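Local coordinates for mannitol dehydrogenase (Helicobacter pylori, PDB 3TWO), which probably catalyses the reversible, NADP(H)-dependent oxidation of cinnamyl alcohols to the corresponding aldehydes as a zinc-containing alcohol dehydrogenase, at residues V32-L37 with N141-V146; E126-M129 with N135-V138; E202-A207 with E233-I238. All coordinates share one frame; numbering follows the deposited sequence.

Interaction 1: residues V32-L37 with N141-V146; sequences VLIDIL and NYVISV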
# COMPACT_ATOMS: atom_id res chain seq x y z
N VAL B 32 -32.18 16.74 -14.43
CA VAL B 32 -33.46 16.37 -13.82
C VAL B 32 -33.57 16.99 -12.43
O VAL B 32 -32.56 17.18 -11.74
CB VAL B 32 -33.60 14.82 -13.68
CG1 VAL B 32 -33.45 14.19 -15.05
CG2 VAL B 32 -32.55 14.23 -12.67
N LEU B 33 -34.80 17.33 -12.06
CA LEU B 33 -35.17 17.88 -10.75
C LEU B 33 -35.76 16.73 -9.97
O LEU B 33 -36.75 16.12 -10.39
CB LEU B 33 -36.26 18.96 -10.94
CG LEU B 33 -37.00 19.50 -9.72
CD1 LEU B 33 -36.02 19.91 -8.67
CD2 LEU B 33 -37.96 20.70 -10.12
N ILE B 34 -35.15 16.42 -8.84
CA ILE B 34 -35.53 15.31 -8.01
C ILE B 34 -36.10 15.86 -6.73
O ILE B 34 -35.47 16.71 -6.08
CB ILE B 34 -34.29 14.46 -7.71
CG1 ILE B 34 -33.77 13.79 -9.01
CG2 ILE B 34 -34.60 13.47 -6.56
CD1 ILE B 34 -32.35 13.15 -8.93
N ASP B 35 -37.29 15.40 -6.38
CA ASP B 35 -37.84 15.59 -5.05
C ASP B 35 -37.23 14.54 -4.13
O ASP B 35 -37.38 13.35 -4.40
CB ASP B 35 -39.37 15.38 -5.02
CG ASP B 35 -40.13 16.67 -5.07
OD1 ASP B 35 -39.64 17.67 -5.65
OD2 ASP B 35 -41.27 16.70 -4.53
N ILE B 36 -36.61 14.97 -3.05
CA ILE B 36 -35.87 14.07 -2.16
C ILE B 36 -36.80 13.48 -1.08
O ILE B 36 -37.47 14.21 -0.34
CB ILE B 36 -34.71 14.79 -1.52
CG1 ILE B 36 -33.68 15.18 -2.59
CG2 ILE B 36 -34.03 13.93 -0.43
CD1 ILE B 36 -32.48 15.97 -2.04
N LEU B 37 -36.86 12.15 -1.01
CA LEU B 37 -37.75 11.45 -0.06
C LEU B 37 -36.93 11.01 1.17
O LEU B 37 -37.35 11.23 2.33
CB LEU B 37 -38.49 10.26 -0.73
CG LEU B 37 -39.48 10.48 -1.92
CD1 LEU B 37 -40.50 9.34 -1.98
CD2 LEU B 37 -40.26 11.70 -1.79
N ASN B 141 -26.66 12.03 -16.31
CA ASN B 141 -25.60 10.99 -16.33
C ASN B 141 -25.01 10.63 -14.98
O ASN B 141 -24.12 9.81 -14.91
CB ASN B 141 -24.49 11.36 -17.31
CG ASN B 141 -25.05 11.57 -18.70
OD1 ASN B 141 -25.29 10.62 -19.42
ND2 ASN B 141 -25.36 12.83 -19.04
N TYR B 142 -25.52 11.31 -13.93
CA TYR B 142 -25.08 11.14 -12.53
C TYR B 142 -26.26 10.72 -11.66
O TYR B 142 -26.20 10.79 -10.42
CB TYR B 142 -24.46 12.47 -12.04
CG TYR B 142 -23.30 12.80 -12.91
CD1 TYR B 142 -23.49 13.49 -14.14
CD2 TYR B 142 -22.01 12.31 -12.61
CE1 TYR B 142 -22.43 13.72 -15.00
CE2 TYR B 142 -20.91 12.59 -13.51
CZ TYR B 142 -21.15 13.29 -14.67
OH TYR B 142 -20.12 13.59 -15.54
N VAL B 143 -27.33 10.25 -12.29
CA VAL B 143 -28.52 9.82 -11.55
C VAL B 143 -28.67 8.28 -11.60
O VAL B 143 -28.57 7.66 -12.67
CB VAL B 143 -29.79 10.55 -12.10
CG1 VAL B 143 -31.06 10.04 -11.39
CG2 VAL B 143 -29.63 12.08 -11.93
N ILE B 144 -28.92 7.64 -10.46
CA ILE B 144 -29.01 6.19 -10.45
C ILE B 144 -30.48 5.79 -10.58
O ILE B 144 -31.34 6.36 -9.90
CB ILE B 144 -28.40 5.64 -9.09
CG1 ILE B 144 -26.95 6.23 -8.91
CG2 ILE B 144 -28.57 4.08 -8.94
CD1 ILE B 144 -26.03 6.05 -10.15
N SER B 145 -30.78 4.80 -11.42
CA SER B 145 -32.14 4.33 -11.57
C SER B 145 -32.49 3.30 -10.47
O SER B 145 -31.69 2.42 -10.15
CB SER B 145 -32.27 3.68 -12.93
OG SER B 145 -33.43 2.95 -12.93
N VAL B 146 -33.66 3.44 -9.85
CA VAL B 146 -34.00 2.58 -8.70
C VAL B 146 -35.35 1.91 -8.97
O VAL B 146 -36.29 2.60 -9.42
CB VAL B 146 -34.12 3.40 -7.40
CG1 VAL B 146 -34.74 2.56 -6.27
CG2 VAL B 146 -32.72 3.97 -7.00
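In the GroES-like domain, Val32 and Ile34 on one face of strand 31-40 meet Val143 of segment 141-146, which carries the short strand 144-145. The two segments belong to one mixed sheet but are not partners in it: strand 31-40 pairs with 65-73 and 135-139, whereas 144-145 pairs with 85-88. Their backbones accordingly stay well apart, with 8.5 Å between the CA atoms of Val32 and Val143, and the contact between them is made by apolar side chains. Val143 does the bridging with both methyls. Its chi1 of 176° sets CG1 anti to the backbone N and leaves CG2 on the nitrogen side, where CG2 meets both Val32 and Ile34 while CG1 adds a second touch on Ile34 CD1. Val32 meets it at a slant, whereas Ile34 comes end-on, tip to tip, its chain drawn out (chi2 167°) to carry CD1 across. Val86 touches both Ile34 and Val143, and Phe80 also packs on Val143, extending this buried apolar layer. Val143 CG1 lies 4.2 Å from Ile34 CD1, a loose approach, and the tightest touch is methyl on methyl, Val32 CG2 to Val143 CG2 at 3.7 Å.

Interaction 2: residues E126-M129 with N135-V138; sequences EPHM and NIVV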
# COMPACT_ATOMS: atom_id res chain seq x y z
N GLU B 126 -20.57 28.28 -8.00
CA GLU B 126 -21.41 28.38 -6.82
C GLU B 126 -21.21 27.12 -5.93
O GLU B 126 -20.96 26.01 -6.44
CB GLU B 126 -22.89 28.63 -7.16
CG GLU B 126 -23.69 27.39 -7.59
CD GLU B 126 -25.08 27.70 -8.16
OE1 GLU B 126 -25.91 26.76 -8.20
OE2 GLU B 126 -25.36 28.87 -8.55
N PRO B 127 -21.35 27.29 -4.61
CA PRO B 127 -21.20 26.12 -3.73
C PRO B 127 -22.32 25.09 -3.97
O PRO B 127 -23.47 25.49 -4.04
CB PRO B 127 -21.30 26.74 -2.33
CG PRO B 127 -21.45 28.24 -2.52
CD PRO B 127 -21.89 28.47 -3.91
N HIS B 128 -22.00 23.79 -4.14
CA HIS B 128 -23.08 22.81 -4.33
C HIS B 128 -23.69 22.42 -2.97
O HIS B 128 -22.96 22.34 -1.98
CB HIS B 128 -22.68 21.54 -5.11
CG HIS B 128 -23.87 20.87 -5.72
ND1 HIS B 128 -24.37 21.24 -6.96
CD2 HIS B 128 -24.73 19.96 -5.23
CE1 HIS B 128 -25.48 20.56 -7.21
NE2 HIS B 128 -25.71 19.77 -6.18
N MET B 129 -25.00 22.20 -2.93
CA MET B 129 -25.72 21.91 -1.68
C MET B 129 -26.18 20.46 -1.73
O MET B 129 -26.66 20.01 -2.75
CB MET B 129 -26.94 22.80 -1.51
CG MET B 129 -26.63 24.31 -1.33
SD MET B 129 -25.59 24.61 0.13
CE MET B 129 -24.14 25.35 -0.60
N ASN B 135 -35.07 19.01 -2.42
CA ASN B 135 -34.91 18.70 -3.82
C ASN B 135 -33.46 18.87 -4.23
O ASN B 135 -32.67 19.40 -3.44
CB ASN B 135 -35.86 19.58 -4.70
CG ASN B 135 -35.53 21.06 -4.63
OD1 ASN B 135 -34.36 21.45 -4.59
ND2 ASN B 135 -36.57 21.91 -4.66
N ILE B 136 -33.13 18.46 -5.45
CA ILE B 136 -31.78 18.58 -5.97
C ILE B 136 -31.90 18.52 -7.50
O ILE B 136 -32.86 17.87 -8.04
CB ILE B 136 -30.80 17.50 -5.41
CG1 ILE B 136 -29.35 17.89 -5.67
CG2 ILE B 136 -31.09 16.10 -5.97
CD1 ILE B 136 -28.34 17.02 -5.02
N VAL B 137 -31.01 19.25 -8.18
CA VAL B 137 -31.00 19.31 -9.66
C VAL B 137 -29.71 18.65 -10.15
O VAL B 137 -28.63 19.13 -9.82
CB VAL B 137 -31.09 20.81 -10.20
CG1 VAL B 137 -31.14 20.86 -11.73
CG2 VAL B 137 -32.30 21.53 -9.62
N VAL B 138 -29.80 17.54 -10.89
CA VAL B 138 -28.64 16.75 -11.26
C VAL B 138 -28.61 16.44 -12.76
O VAL B 138 -29.65 16.07 -13.34
CB VAL B 138 -28.62 15.41 -10.46
CG1 VAL B 138 -27.34 14.63 -10.76
CG2 VAL B 138 -28.74 15.65 -8.96
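Van der Waals contact between His128 and Ile136 carries most of this meeting. The CD1 methyl of Ile136 arrives at the edge of the imidazole, in the plane of the ring, and the two side chains cross at about a right angle. Ile136 gets there by stretching out fully: CG1 lies anti to the backbone N (chi1 -165°) and chi2 of 172° continues the line. The same methyl also rests against the backbone of the neighbouring residue, with Met129 O 4.1 Å from Ile136 CD1, while the Met129 side chain turns elsewhere and packs on Phe22. Both segments lie in the GroES-like domain, where the chain leaves a small, weakly bonded two-stranded sheet (119-120 with 126-127) and, after five residues intervening beyond Met129, enters strand 135-139 of the large mixed sheet. The polar contacts lead out of the two segments and involve the backbone. Met129 O accepts a hydrogen bond from NH1 of Arg24, whose side chain also touches His128 and Ile136; backbone bonding ties His128 to Cys118, and on the other segment it ties Ile136 to Ile34.

Interaction 3: residues E202-A207 with E233-I238; sequences EVSVFA and EELDFI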
# COMPACT_ATOMS: atom_id res chain seq x y z
N GLU B 202 -15.82 -15.64 4.60
CA GLU B 202 -15.85 -15.93 6.00
C GLU B 202 -15.46 -14.59 6.65
O GLU B 202 -14.34 -14.12 6.45
CB GLU B 202 -14.85 -17.06 6.32
CG GLU B 202 -15.05 -17.56 7.66
CD GLU B 202 -14.17 -18.79 8.03
OE1 GLU B 202 -14.68 -19.58 8.84
OE2 GLU B 202 -13.03 -18.98 7.55
N VAL B 203 -16.36 -14.02 7.45
CA VAL B 203 -16.22 -12.62 7.82
C VAL B 203 -15.87 -12.41 9.28
O VAL B 203 -16.52 -12.99 10.18
CB VAL B 203 -17.52 -11.85 7.47
CG1 VAL B 203 -17.41 -10.35 7.81
CG2 VAL B 203 -17.79 -12.05 5.97
N SER B 204 -14.86 -11.60 9.54
CA SER B 204 -14.50 -11.23 10.92
C SER B 204 -14.80 -9.72 11.05
O SER B 204 -14.52 -8.94 10.11
CB SER B 204 -13.01 -11.49 11.20
OG SER B 204 -12.65 -12.86 11.08
N VAL B 205 -15.33 -9.31 12.21
CA VAL B 205 -15.58 -7.89 12.42
C VAL B 205 -14.68 -7.36 13.56
O VAL B 205 -14.43 -8.05 14.58
CB VAL B 205 -17.09 -7.66 12.71
CG1 VAL B 205 -17.37 -6.28 13.26
CG2 VAL B 205 -17.87 -7.89 11.45
N PHE B 206 -14.20 -6.13 13.41
CA PHE B 206 -13.39 -5.52 14.49
C PHE B 206 -14.12 -4.28 14.89
O PHE B 206 -14.30 -3.41 14.04
CB PHE B 206 -11.97 -5.15 14.02
CG PHE B 206 -11.16 -6.35 13.57
CD1 PHE B 206 -11.31 -6.87 12.28
CD2 PHE B 206 -10.26 -6.94 14.42
CE1 PHE B 206 -10.52 -8.00 11.86
CE2 PHE B 206 -9.50 -8.07 14.03
CZ PHE B 206 -9.64 -8.59 12.76
N ALA B 207 -14.56 -4.22 16.14
CA ALA B 207 -15.31 -3.05 16.67
C ALA B 207 -14.56 -2.59 17.95
O ALA B 207 -13.45 -3.09 18.17
CB ALA B 207 -16.81 -3.42 16.96
N GLU B 233 -5.48 -15.20 13.44
CA GLU B 233 -5.61 -15.91 12.18
C GLU B 233 -5.12 -14.97 11.10
O GLU B 233 -5.25 -13.78 11.24
CB GLU B 233 -7.12 -16.10 12.00
CG GLU B 233 -7.58 -16.74 10.76
CD GLU B 233 -9.02 -17.23 10.86
OE1 GLU B 233 -9.95 -16.51 11.25
OE2 GLU B 233 -9.21 -18.38 10.47
N GLU B 234 -4.58 -15.46 9.99
CA GLU B 234 -4.29 -14.58 8.86
C GLU B 234 -5.52 -14.36 7.96
O GLU B 234 -6.19 -15.32 7.58
CB GLU B 234 -3.16 -15.17 8.04
CG GLU B 234 -1.87 -15.31 8.81
CD GLU B 234 -0.67 -15.54 7.90
OE1 GLU B 234 0.25 -14.69 7.96
OE2 GLU B 234 -0.66 -16.53 7.11
N LEU B 235 -5.79 -13.11 7.58
CA LEU B 235 -6.92 -12.83 6.72
C LEU B 235 -6.44 -12.56 5.31
O LEU B 235 -5.32 -12.15 5.13
CB LEU B 235 -7.73 -11.62 7.26
CG LEU B 235 -8.10 -11.77 8.76
CD1 LEU B 235 -9.03 -10.65 9.26
CD2 LEU B 235 -8.79 -13.07 8.97
N ASP B 236 -7.31 -12.77 4.32
CA ASP B 236 -6.95 -12.54 2.93
C ASP B 236 -7.24 -11.10 2.51
O ASP B 236 -6.64 -10.58 1.59
CB ASP B 236 -7.79 -13.45 2.04
CG ASP B 236 -7.53 -14.91 2.30
OD1 ASP B 236 -6.39 -15.37 2.15
OD2 ASP B 236 -8.49 -15.59 2.65
N PHE B 237 -8.23 -10.50 3.16
CA PHE B 237 -8.70 -9.23 2.77
C PHE B 237 -9.28 -8.52 3.99
O PHE B 237 -10.00 -9.12 4.80
CB PHE B 237 -9.75 -9.36 1.64
CG PHE B 237 -10.48 -8.08 1.34
CD1 PHE B 237 -10.12 -7.31 0.24
CD2 PHE B 237 -11.53 -7.64 2.17
CE1 PHE B 237 -10.82 -6.05 -0.06
CE2 PHE B 237 -12.22 -6.42 1.91
CZ PHE B 237 -11.85 -5.63 0.77
N ILE B 238 -8.92 -7.25 4.16
CA ILE B 238 -9.44 -6.41 5.23
C ILE B 238 -9.89 -5.08 4.63
O ILE B 238 -9.12 -4.44 3.87
CB ILE B 238 -8.39 -6.14 6.32
CG1 ILE B 238 -7.98 -7.44 7.06
CG2 ILE B 238 -8.90 -5.12 7.36
CD1 ILE B 238 -6.77 -7.26 8.00
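Leu235 reaches across to Phe206 and Ser204 from segment 233-238, which leads into strand 235-240, in the Rossmann-type domain that binds NADPH. Its CB points toward segment 202-207, and CG, anti to the carbonyl carbon (chi1 -51°), keeps that heading. There the side chain forks. CD1 prolongs the chain in extended form (chi2 -174°) and ends at the rim of the Phe206 ring, close to the ring plane, where it is shared by two carbons: 4.0 Å to Phe206 CE1 and 4.1 Å to Phe206 CZ. The phenyl group comes from the opposite direction and offers its edge to the methyl. CD2 turns instead toward the hydroxyl of Ser204, at a wider spacing of 4.4 Å from Leu235 CD2 to Ser204 OG.

Beside this apolar meeting, Glu202 and Glu233 bring like charges near each other, with 4.8 Å between Glu202 OE2 and Glu233 OE2. Lys179 forms a salt bridge with Glu233 and may offset part of the repulsion; its side chain is touched by Leu235 as well.

The Phe206 ring is also held by aromatic neighbours, with Tyr251 edge-to-face and the Tyr225 ring inclined by about 35°, and its side chain is about 5 Å from the bound NADPH. In the parallel sheet, strand 179-183 lies between strands 202-206 and 235-240, and the chain turns a corner at Asp236, directly after Leu235. The residues that alternate with Ser204 and Phe206, Val203 and Val205, pack instead on helix 187-198, while strand 223-225 borders 202-206 on its outer side.

Overall arrangement
Interactions 1 and 2 both reach the mixed sheet of the GroES-like domain, their centres 12 Å apart. They join directly: strands 31-40 and 135-139 are antiparallel neighbours, with a probable hydrogen bond of 2.8 Å from Ile34 N to Ile136 O, and Val143 CG2 lies 3.6 Å from Val138 CG1. Interaction 3 belongs to the cofactor-binding domain on the opposite side of the chain's centre. Its centre is 36 Å from that of interaction 1 and 39 Å from that of interaction 2, and its nearest atoms are about 21 Å and 28 Å away. Interaction 3 lies close to NADPH through Phe206, whereas the side chain of Ile136 in interaction 2 is about 13 Å from a bound zinc ion.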